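Local coordinates for protein endonuclease 2 (Arabidopsis thaliana, PDB 4CXV) that cleaves RNA and single-stranded DNA, and double-stranded DNA less readily, into products with 5'-phosphate ends, using bound divalent metal ions, at residues A[42-47]-A[119-124]; A[5-10]-A[36-41]; A[66-71]-A[209-214]. All blocks are in the same frame, centred on the assembly; numbering follows the deposited sequence. Where two conformers were deposited one is given.

How the contacts relate
From the N terminus, the metal-binding helix 3-15 is followed by helix 19-28 and then by the loop of 36-41, which returns to it and closes contact 2. The chain runs straight on into 42-47, which opens contact 1 and meets the end of helix 111-124. Contacts 1 and 2 are therefore in series, and they meet at the metal site, where the rings of His6 and His120 stack and both contacts reach the same zinc ion. Contact 3 crosses contact 1: 66-71 leaves from inside its loop and pairs much later with helix 206-221. It lies about 20 Å from contact 1, centre to centre, the two touching through Met122 and Tyr209.

Contact 1 of 3, residues A[42-47]-A[119-124]. With ZN (zinc ion), chain J; ZN (zinc ion), chain L.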
loop_
_atom_site.group_PDB
_atom_site.type_symbol
_atom_site.label_atom_id
_atom_site.label_comp_id
_atom_site.label_asym_id
_atom_site.label_seq_id
_atom_site.Cartn_x
_atom_site.Cartn_y
_atom_site.Cartn_z
ATOM N N LEU A 42 -3.133 -8.507 5.764
ATOM C CA LEU A 42 -2.383 -7.992 6.921
ATOM C C LEU A 42 -1.369 -8.999 7.482
ATOM O O LEU A 42 -0.665 -8.693 8.437
ATOM C CB LEU A 42 -3.343 -7.526 8.016
ATOM C CG LEU A 42 -3.024 -6.214 8.726
ATOM C CD1 LEU A 42 -3.058 -5.004 7.777
ATOM C CD2 LEU A 42 -4.033 -6.031 9.836
ATOM N N TRP A 43 -1.272 -10.175 6.870
ATOM C CA TRP A 43 -0.363 -11.201 7.362
ATOM C C TRP A 43 1.055 -10.658 7.529
ATOM O O TRP A 43 1.706 -10.915 8.526
ATOM C CB TRP A 43 -0.381 -12.387 6.397
ATOM C CG TRP A 43 0.645 -13.387 6.709
ATOM C CD1 TRP A 43 0.537 -14.401 7.609
ATOM C CD2 TRP A 43 1.970 -13.463 6.161
ATOM N NE1 TRP A 43 1.713 -15.108 7.658
ATOM C CE2 TRP A 43 2.607 -14.560 6.774
ATOM C CE3 TRP A 43 2.687 -12.703 5.211
ATOM C CZ2 TRP A 43 3.934 -14.929 6.476
ATOM C CZ3 TRP A 43 4.002 -13.063 4.921
ATOM C CH2 TRP A 43 4.606 -14.180 5.546
ATOM N N ALA A 44 1.523 -9.868 6.571
ATOM C CA ALA A 44 2.888 -9.380 6.671
ATOM C C ALA A 44 3.107 -8.554 7.927
ATOM O O ALA A 44 4.204 -8.553 8.468
ATOM C CB ALA A 44 3.308 -8.591 5.438
ATOM N N ASP A 45 2.118 -7.783 8.351
ATOM C CA ASP A 45 2.325 -6.958 9.550
ATOM C C ASP A 45 2.559 -7.822 10.800
ATOM O O ASP A 45 3.269 -7.408 11.704
ATOM C CB ASP A 45 1.146 -6.003 9.794
ATOM C CG ASP A 45 1.306 -4.645 9.070
ATOM O OD1 ASP A 45 2.329 -4.397 8.387
ATOM O OD2 ASP A 45 0.377 -3.837 9.173
ATOM N N ARG A 46 1.983 -9.030 10.814
ATOM C CA ARG A 46 2.077 -9.910 11.992
ATOM C C ARG A 46 3.418 -10.621 12.099
ATOM O O ARG A 46 3.698 -11.219 13.131
ATOM C CB ARG A 46 1.019 -11.025 11.975
ATOM C CG ARG A 46 -0.403 -10.649 11.617
ATOM C CD ARG A 46 -1.072 -11.877 10.979
ATOM N NE ARG A 46 -2.418 -11.655 10.427
ATOM C CZ ARG A 46 -3.090 -12.563 9.720
ATOM N NH1 ARG A 46 -2.559 -13.756 9.478
ATOM N NH2 ARG A 46 -4.302 -12.293 9.259
ATOM N N VAL A 47 4.229 -10.588 11.031
ATOM C CA VAL A 47 5.544 -11.249 11.049
ATOM C C VAL A 47 6.703 -10.248 11.069
ATOM O O VAL A 47 7.845 -10.594 10.818
ATOM C CB VAL A 47 5.735 -12.290 9.930
ATOM C CG1 VAL A 47 4.735 -13.422 10.082
ATOM C CG2 VAL A 47 5.653 -11.664 8.541
ATOM N N SER A 119 1.180 -8.653 -1.905
ATOM C CA SER A 119 -0.140 -8.059 -1.744
ATOM C C SER A 119 -0.071 -6.927 -0.705
ATOM O O SER A 119 -0.566 -5.821 -0.933
ATOM C CB SER A 119 -1.172 -9.140 -1.343
ATOM O OG SER A 119 -1.310 -10.152 -2.348
ATOM N N HIS A 120 0.534 -7.214 0.433
ATOM C CA HIS A 120 0.644 -6.229 1.478
ATOM C C HIS A 120 1.564 -5.070 1.071
ATOM O O HIS A 120 1.233 -3.902 1.276
ATOM C CB HIS A 120 1.154 -6.883 2.750
ATOM C CG HIS A 120 1.279 -5.937 3.897
ATOM N ND1 HIS A 120 0.258 -5.708 4.783
ATOM C CD2 HIS A 120 2.309 -5.170 4.305
ATOM C CE1 HIS A 120 0.657 -4.852 5.701
ATOM N NE2 HIS A 120 1.889 -4.486 5.414
ATOM N N PHE A 121 2.726 -5.400 0.518
ATOM C CA PHE A 121 3.702 -4.373 0.181
ATOM C C PHE A 121 3.245 -3.485 -0.983
ATOM O O PHE A 121 3.535 -2.296 -0.990
ATOM C CB PHE A 121 5.094 -4.976 -0.034
ATOM C CG PHE A 121 5.702 -5.647 1.204
ATOM C CD1 PHE A 121 5.516 -5.133 2.480
ATOM C CD2 PHE A 121 6.490 -6.779 1.068
ATOM C CE1 PHE A 121 6.106 -5.717 3.589
ATOM C CE2 PHE A 121 7.075 -7.380 2.182
ATOM C CZ PHE A 121 6.864 -6.854 3.442
ATOM N N MET A 122 2.518 -4.033 -1.948
ATOM C CA MET A 122 1.909 -3.204 -2.977
ATOM C C MET A 122 0.971 -2.181 -2.330
ATOM O O MET A 122 0.856 -1.044 -2.784
ATOM C CB MET A 122 1.149 -4.048 -4.003
ATOM C CG MET A 122 0.677 -3.256 -5.215
ATOM S SD MET A 122 2.035 -2.525 -6.172
ATOM C CE MET A 122 2.810 -3.980 -6.853
ATOM N N GLY A 123 0.284 -2.563 -1.271
ATOM C CA GLY A 123 -0.487 -1.614 -0.511
ATOM C C GLY A 123 0.369 -0.580 0.199
ATOM O O GLY A 123 0.154 0.632 0.053
ATOM N N ASP A 124 1.357 -1.037 0.971
ATOM C CA ASP A 124 2.151 -0.110 1.749
ATOM C C ASP A 124 2.886 0.911 0.884
ATOM O O ASP A 124 3.022 2.044 1.292
ATOM C CB ASP A 124 3.152 -0.808 2.625
ATOM C CG ASP A 124 2.585 -1.186 3.942
ATOM O OD1 ASP A 124 1.397 -0.917 4.240
ATOM O OD2 ASP A 124 3.325 -1.767 4.688
HETATM ZN ZN ZN J . 2.946 -2.944 6.480
HETATM ZN ZN ZN L . 0.015 -1.111 5.736
#
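Leu42 and His120 are the closest backbone pair, their CA atoms 6.5 Å apart, where the short, weakly bonded helical turn 43-46 meets the last turns of helix 111-124. Ala44 CB sits over one face of the His120 imidazole, 4.0 Å from the ring centroid and 27° off its normal, a CH-pi contact that backs the ring. With CG anti to the backbone N (chi1 -179°), the imidazole reaches across to the turn. Its NE2 binds a zinc ion, while ND1 is hydrogen-bonded to Cys41 O, so the ring is held at both nitrogens. Asp45 OD1 also binds this zinc, by a longer bond of 2.5 Å, its carboxylate turned 71° from the imidazole plane. OD1 and NE2 are 3.0 Å apart because they share the metal, not because they are hydrogen-bonded. One turn after His120, Asp124 bridges two metals: OD2 binds the first zinc at 2.2 Å and OD1 the second at 2.0 Å. His58 adds a ligand to the first ion; Trp1 and His6 bind the second. The bridged pair forms two of the three metal positions in the trinuclear active site of this S1/P1 nuclease.

Contact 2 of 3, residues A[5-10]-A[36-41]; sequences GHEIIC and DLSSLC. With ZN (zinc ion), chain L.
Asp36 OD1 is gripped by Ser38, the residue that packs on Cys10: Ser38 OG donates to it over 2.5 Å, meeting the syn side of the carboxylate 23° out of its plane, and Ser38 N adds a weak bond. A chi1 of 67° turns the Ser38 hydroxyl back to Asp36, while CB faces helix 3-15 and rests 3.9 Å from Cys10 CB and equally close to Glu7 O. Lys11 NZ is a further partner of Ser38 OG. Ser39 strengthens the same short 3-10 turn, since its OG bonds to Asp36 O at 2.7 Å, in the carbonyl plane, and its own N reaches that oxygen too. Glu7 lies alongside Ser38, its CG at 4.0 Å from Ser38 CB.

The covalent tie is the disulfide between Cys10 SG and Cys41 SG, with chi3 at -97°. In both cysteines SG stands anti to the carbonyl carbon, and the bridge joins helix 3-15 to the loop just ahead of 42-47. Leu37 CD2 packs against Cys10 SG at 4.3 Å, and helix 111-124 touches both cysteines. One turn before Cys10, His6 CB and CG each lie 3.7 Å from Cys41 O, and the ring carries on past this carbonyl to bind zinc through NE2 at 2.0 Å, the ion that Asp124 bridges to its neighbour. A disulfide thus fastens the N-terminal helix one turn beyond its metal-binding histidine, next to the zinc cluster of an S1/P1 nuclease.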
loop_
_atom_site.group_PDB
_atom_site.type_symbol
_atom_site.label_atom_id
_atom_site.label_comp_id
_atom_site.label_asym_id
_atom_site.label_seq_id
_atom_site.Cartn_x
_atom_site.Cartn_y
_atom_site.Cartn_z
ATOM N N GLY A 5 -7.279 -0.252 5.098
ATOM C CA GLY A 5 -6.649 0.100 3.829
ATOM C C GLY A 5 -6.210 -1.124 3.047
ATOM O O GLY A 5 -6.442 -1.212 1.854
ATOM N N HIS A 6 -5.542 -2.060 3.714
ATOM C CA HIS A 6 -5.110 -3.278 3.030
ATOM C C HIS A 6 -6.300 -4.113 2.536
ATOM O O HIS A 6 -6.251 -4.689 1.452
ATOM C CB HIS A 6 -4.167 -4.125 3.913
ATOM C CG HIS A 6 -2.803 -3.527 4.084
ATOM N ND1 HIS A 6 -1.859 -3.556 3.090
ATOM C CD2 HIS A 6 -2.237 -2.868 5.120
ATOM C CE1 HIS A 6 -0.755 -2.975 3.515
ATOM N NE2 HIS A 6 -0.970 -2.509 4.725
ATOM N N GLU A 7 -7.346 -4.196 3.344
ATOM C CA GLU A 7 -8.546 -4.946 2.921
ATOM C C GLU A 7 -9.132 -4.358 1.657
ATOM O O GLU A 7 -9.492 -5.076 0.728
ATOM C CB GLU A 7 -9.602 -4.956 4.005
ATOM C CG GLU A 7 -10.047 -6.360 4.338
ATOM C CD GLU A 7 -11.260 -6.399 5.246
ATOM O OE1 GLU A 7 -12.394 -6.423 4.717
ATOM O OE2 GLU A 7 -11.061 -6.436 6.472
ATOM N N ILE A 8 -9.264 -3.042 1.633
ATOM C CA ILE A 8 -9.801 -2.354 0.476
ATOM C C ILE A 8 -8.965 -2.628 -0.759
ATOM O O ILE A 8 -9.489 -2.950 -1.818
ATOM C CB ILE A 8 -9.860 -0.826 0.763
ATOM C CG1 ILE A 8 -10.982 -0.540 1.765
ATOM C CG2 ILE A 8 -10.089 -0.027 -0.529
ATOM C CD1 ILE A 8 -10.803 0.705 2.598
ATOM N N ILE A 9 -7.661 -2.463 -0.638
ATOM C CA ILE A 9 -6.754 -2.666 -1.762
ATOM C C ILE A 9 -6.877 -4.084 -2.292
ATOM O O ILE A 9 -6.984 -4.293 -3.501
ATOM C CB ILE A 9 -5.312 -2.262 -1.338
ATOM C CG1 ILE A 9 -5.196 -0.724 -1.417
ATOM C CG2 ILE A 9 -4.242 -2.921 -2.204
ATOM C CD1 ILE A 9 -4.018 -0.127 -0.692
ATOM N N CYS A 10 -6.843 -5.058 -1.396
ATOM C CA CYS A 10 -6.901 -6.441 -1.822
ATOM C C CYS A 10 -8.265 -6.848 -2.373
ATOM O O CYS A 10 -8.335 -7.676 -3.278
ATOM C CB CYS A 10 -6.451 -7.333 -0.689
ATOM S SG CYS A 10 -4.657 -7.340 -0.517
ATOM N N ASP A 36 -10.358 -15.866 -0.263
ATOM C CA ASP A 36 -10.383 -14.411 -0.110
ATOM C C ASP A 36 -8.982 -13.860 0.178
ATOM O O ASP A 36 -8.488 -13.970 1.287
ATOM C CB ASP A 36 -11.371 -14.017 1.011
ATOM C CG ASP A 36 -11.526 -12.491 1.171
ATOM O OD1 ASP A 36 -11.010 -11.736 0.316
ATOM O OD2 ASP A 36 -12.164 -12.057 2.165
ATOM N N LEU A 37 -8.375 -13.230 -0.823
ATOM C CA LEU A 37 -7.068 -12.635 -0.662
ATOM C C LEU A 37 -7.067 -11.610 0.474
ATOM O O LEU A 37 -6.107 -11.524 1.251
ATOM C CB LEU A 37 -6.634 -11.947 -1.964
ATOM C CG LEU A 37 -5.245 -11.331 -1.973
ATOM C CD1 LEU A 37 -4.163 -12.372 -1.714
ATOM C CD2 LEU A 37 -4.975 -10.605 -3.280
ATOM N N SER A 38 -8.127 -10.825 0.570
ATOM C CA SER A 38 -8.217 -9.777 1.565
ATOM C C SER A 38 -8.181 -10.293 2.992
ATOM O O SER A 38 -7.803 -9.560 3.881
ATOM C CB SER A 38 -9.457 -8.882 1.320
ATOM O OG SER A 38 -10.695 -9.560 1.534
ATOM N N SER A 39 -8.495 -11.574 3.215
ATOM C CA SER A 39 -8.437 -12.106 4.556
ATOM C C SER A 39 -7.001 -12.255 5.068
ATOM O O SER A 39 -6.809 -12.420 6.262
ATOM C CB SER A 39 -9.188 -13.448 4.703
ATOM O OG SER A 39 -8.576 -14.461 3.916
ATOM N N LEU A 40 -6.006 -12.168 4.177
ATOM C CA LEU A 40 -4.610 -12.329 4.556
ATOM C C LEU A 40 -3.728 -11.133 4.162
ATOM O O LEU A 40 -2.518 -11.196 4.246
ATOM C CB LEU A 40 -4.087 -13.651 4.021
ATOM C CG LEU A 40 -4.598 -14.880 4.801
ATOM C CD1 LEU A 40 -4.285 -16.152 4.011
ATOM C CD2 LEU A 40 -4.010 -14.961 6.202
ATOM N N CYS A 41 -4.345 -10.024 3.807
ATOM C CA CYS A 41 -3.503 -8.888 3.381
ATOM C C CYS A 41 -2.880 -8.100 4.515
ATOM O O CYS A 41 -2.120 -7.180 4.271
ATOM C CB CYS A 41 -4.195 -8.009 2.366
ATOM S SG CYS A 41 -4.337 -8.874 0.782
HETATM ZN ZN ZN L . 0.015 -1.111 5.736
#

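Contact 3 of 3, residues A[66-71]-A[209-214]; sequences CSYQYN and YASEGI
Tyr68 and its neighbours lay an extended loop across one face of helix 206-221, a loop-on-helix packing within the largely helical S1/P1 nuclease fold. No hydrogen bond joins the two segments; apolar surfaces do the work, with Ala210 and Ile214, one turn apart, presenting the ridge that the loop follows.

From the Tyr68 backbone, CB meets Ile214 CG2 at 4.1 Å. A chi1 of 158° sets the ring beside the carbonyl carbon and sends it along the helix toward its N-terminal end, and CG comes to Ala210 CB. CD2 and CE2 are nearest to this methyl, each at 3.7 Å, and CZ is only slightly farther. Ala210 CB accordingly stands over the face in a CH-pi contact, 3.8 Å from the centroid and 17° off the normal. The opposite face takes the backbone N of Tyr70, 3.6 Å above the plane and toward the rim, so the ring is sandwiched between a helix methyl and its own chain. Ser211 OG approaches CD2 from the edge, near the ring plane. At the tip, OH is hydrogen-bonded to Asp207 OD1, one turn before Ser211 on the same helix, just outside 209-214.

Residues 67-71 probably contribute to substrate binding, and the Tyr68 side chain also touches Ile60 of strand 60-62, which Ala210 meets too. At the other end of the loop the disulfide of Cys66 with Cys218 pins the chain to the same helix, one turn past Ile214. Between these anchors Ile214 lies beneath the backbone: CG1 is 4.1 Å from Cys66 CA, and CD1 touches Ser67 O at 3.6 Å.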
loop_
_atom_site.group_PDB
_atom_site.type_symbol
_atom_site.label_atom_id
_atom_site.label_comp_id
_atom_site.label_asym_id
_atom_site.label_seq_id
_atom_site.Cartn_x
_atom_site.Cartn_y
_atom_site.Cartn_z
ATOM N N CYS A 66 11.741 16.144 -1.141
ATOM C CA CYS A 66 10.524 15.614 -1.764
ATOM C C CYS A 66 10.870 14.861 -3.030
ATOM O O CYS A 66 10.377 15.127 -4.116
ATOM C CB CYS A 66 9.529 16.738 -2.028
ATOM S SG CYS A 66 9.007 17.566 -0.502
ATOM N N SER A 67 11.742 13.900 -2.845
ATOM C CA SER A 67 12.247 13.085 -3.909
ATOM C C SER A 67 12.598 11.700 -3.389
ATOM O O SER A 67 13.036 11.559 -2.231
ATOM C CB SER A 67 13.510 13.732 -4.467
ATOM O OG SER A 67 14.568 13.609 -3.547
ATOM N N TYR A 68 12.500 10.703 -4.284
ATOM C CA TYR A 68 12.898 9.362 -3.988
ATOM C C TYR A 68 13.807 8.842 -5.087
ATOM O O TYR A 68 13.514 9.007 -6.248
ATOM C CB TYR A 68 11.662 8.463 -3.808
ATOM C CG TYR A 68 11.976 7.006 -4.009
ATOM C CD1 TYR A 68 12.511 6.256 -2.992
ATOM C CD2 TYR A 68 11.764 6.396 -5.239
ATOM C CE1 TYR A 68 12.808 4.919 -3.172
ATOM C CE2 TYR A 68 12.067 5.068 -5.444
ATOM C CZ TYR A 68 12.591 4.328 -4.407
ATOM O OH TYR A 68 12.907 2.990 -4.601
ATOM N N GLN A 69 14.940 8.246 -4.680
ATOM C CA GLN A 69 15.816 7.524 -5.583
ATOM C C GLN A 69 16.065 6.135 -5.013
ATOM O O GLN A 69 16.508 6.029 -3.880
ATOM C CB GLN A 69 17.193 8.187 -5.663
ATOM C CG GLN A 69 17.217 9.698 -5.821
ATOM C CD GLN A 69 17.816 10.102 -7.148
ATOM O OE1 GLN A 69 17.509 9.501 -8.179
ATOM N NE2 GLN A 69 18.666 11.123 -7.141
ATOM N N TYR A 70 15.862 5.094 -5.805
ATOM C CA TYR A 70 16.109 3.730 -5.371
ATOM C C TYR A 70 17.524 3.551 -4.792
ATOM O O TYR A 70 17.712 3.046 -3.682
ATOM C CB TYR A 70 15.913 2.767 -6.535
ATOM C CG TYR A 70 16.011 1.319 -6.122
ATOM C CD1 TYR A 70 17.238 0.664 -6.109
ATOM C CD2 TYR A 70 14.880 0.605 -5.737
ATOM C CE1 TYR A 70 17.336 -0.660 -5.714
ATOM C CE2 TYR A 70 14.964 -0.729 -5.348
ATOM C CZ TYR A 70 16.186 -1.350 -5.336
ATOM O OH TYR A 70 16.274 -2.663 -4.973
ATOM N N ASN A 71 18.523 3.947 -5.568
ATOM C CA ASN A 71 19.876 3.705 -5.147
ATOM C C ASN A 71 20.216 4.416 -3.824
ATOM O O ASN A 71 20.981 3.888 -3.034
ATOM C CB ASN A 71 20.866 4.024 -6.285
ATOM C CG ASN A 71 20.781 3.008 -7.423
ATOM O OD1 ASN A 71 20.609 1.809 -7.194
ATOM N ND2 ASN A 71 20.885 3.483 -8.651
ATOM N N TYR A 209 5.711 4.197 -8.038
ATOM C CA TYR A 209 4.730 4.326 -6.990
ATOM C C TYR A 209 5.307 5.079 -5.789
ATOM O O TYR A 209 4.646 5.909 -5.172
ATOM C CB TYR A 209 4.186 2.924 -6.575
ATOM C CG TYR A 209 3.878 1.945 -7.736
ATOM C CD1 TYR A 209 3.574 2.412 -9.017
ATOM C CD2 TYR A 209 3.879 0.573 -7.534
ATOM C CE1 TYR A 209 3.327 1.537 -10.070
ATOM C CE2 TYR A 209 3.595 -0.314 -8.570
ATOM C CZ TYR A 209 3.313 0.176 -9.833
ATOM O OH TYR A 209 3.052 -0.673 -10.876
ATOM N N ALA A 210 6.555 4.799 -5.481
ATOM C CA ALA A 210 7.244 5.469 -4.399
ATOM C C ALA A 210 7.445 6.948 -4.689
ATOM O O ALA A 210 7.284 7.795 -3.803
ATOM C CB ALA A 210 8.599 4.833 -4.186
ATOM N N SER A 211 7.795 7.277 -5.930
ATOM C CA SER A 211 7.973 8.702 -6.299
ATOM C C SER A 211 6.702 9.483 -6.180
ATOM O O SER A 211 6.726 10.612 -5.705
ATOM C CB SER A 211 8.538 8.821 -7.706
ATOM O OG SER A 211 9.911 8.508 -7.666
ATOM N N GLU A 212 5.570 8.889 -6.560
ATOM C CA GLU A 212 4.269 9.507 -6.320
ATOM C C GLU A 212 4.029 9.710 -4.840
ATOM O O GLU A 212 3.448 10.695 -4.400
ATOM C CB GLU A 212 3.162 8.591 -6.842
ATOM C CG GLU A 212 3.041 8.538 -8.349
ATOM C CD GLU A 212 2.310 7.298 -8.845
ATOM O OE1 GLU A 212 1.843 6.488 -8.002
ATOM O OE2 GLU A 212 2.231 7.121 -10.083
ATOM N N GLY A 213 4.393 8.706 -4.059
ATOM C CA GLY A 213 4.117 8.685 -2.627
ATOM C C GLY A 213 4.807 9.820 -1.872
ATOM O O GLY A 213 4.172 10.495 -1.062
ATOM N N ILE A 214 6.093 10.018 -2.120
ATOM C CA ILE A 214 6.784 11.099 -1.437
ATOM C C ILE A 214 6.231 12.458 -1.861
ATOM O O ILE A 214 6.134 13.376 -1.063
ATOM C CB ILE A 214 8.294 11.037 -1.572
ATOM C CG1 ILE A 214 8.928 12.028 -0.589
ATOM C CG2 ILE A 214 8.738 11.257 -3.014
ATOM C CD1 ILE A 214 10.211 11.535 -0.003
#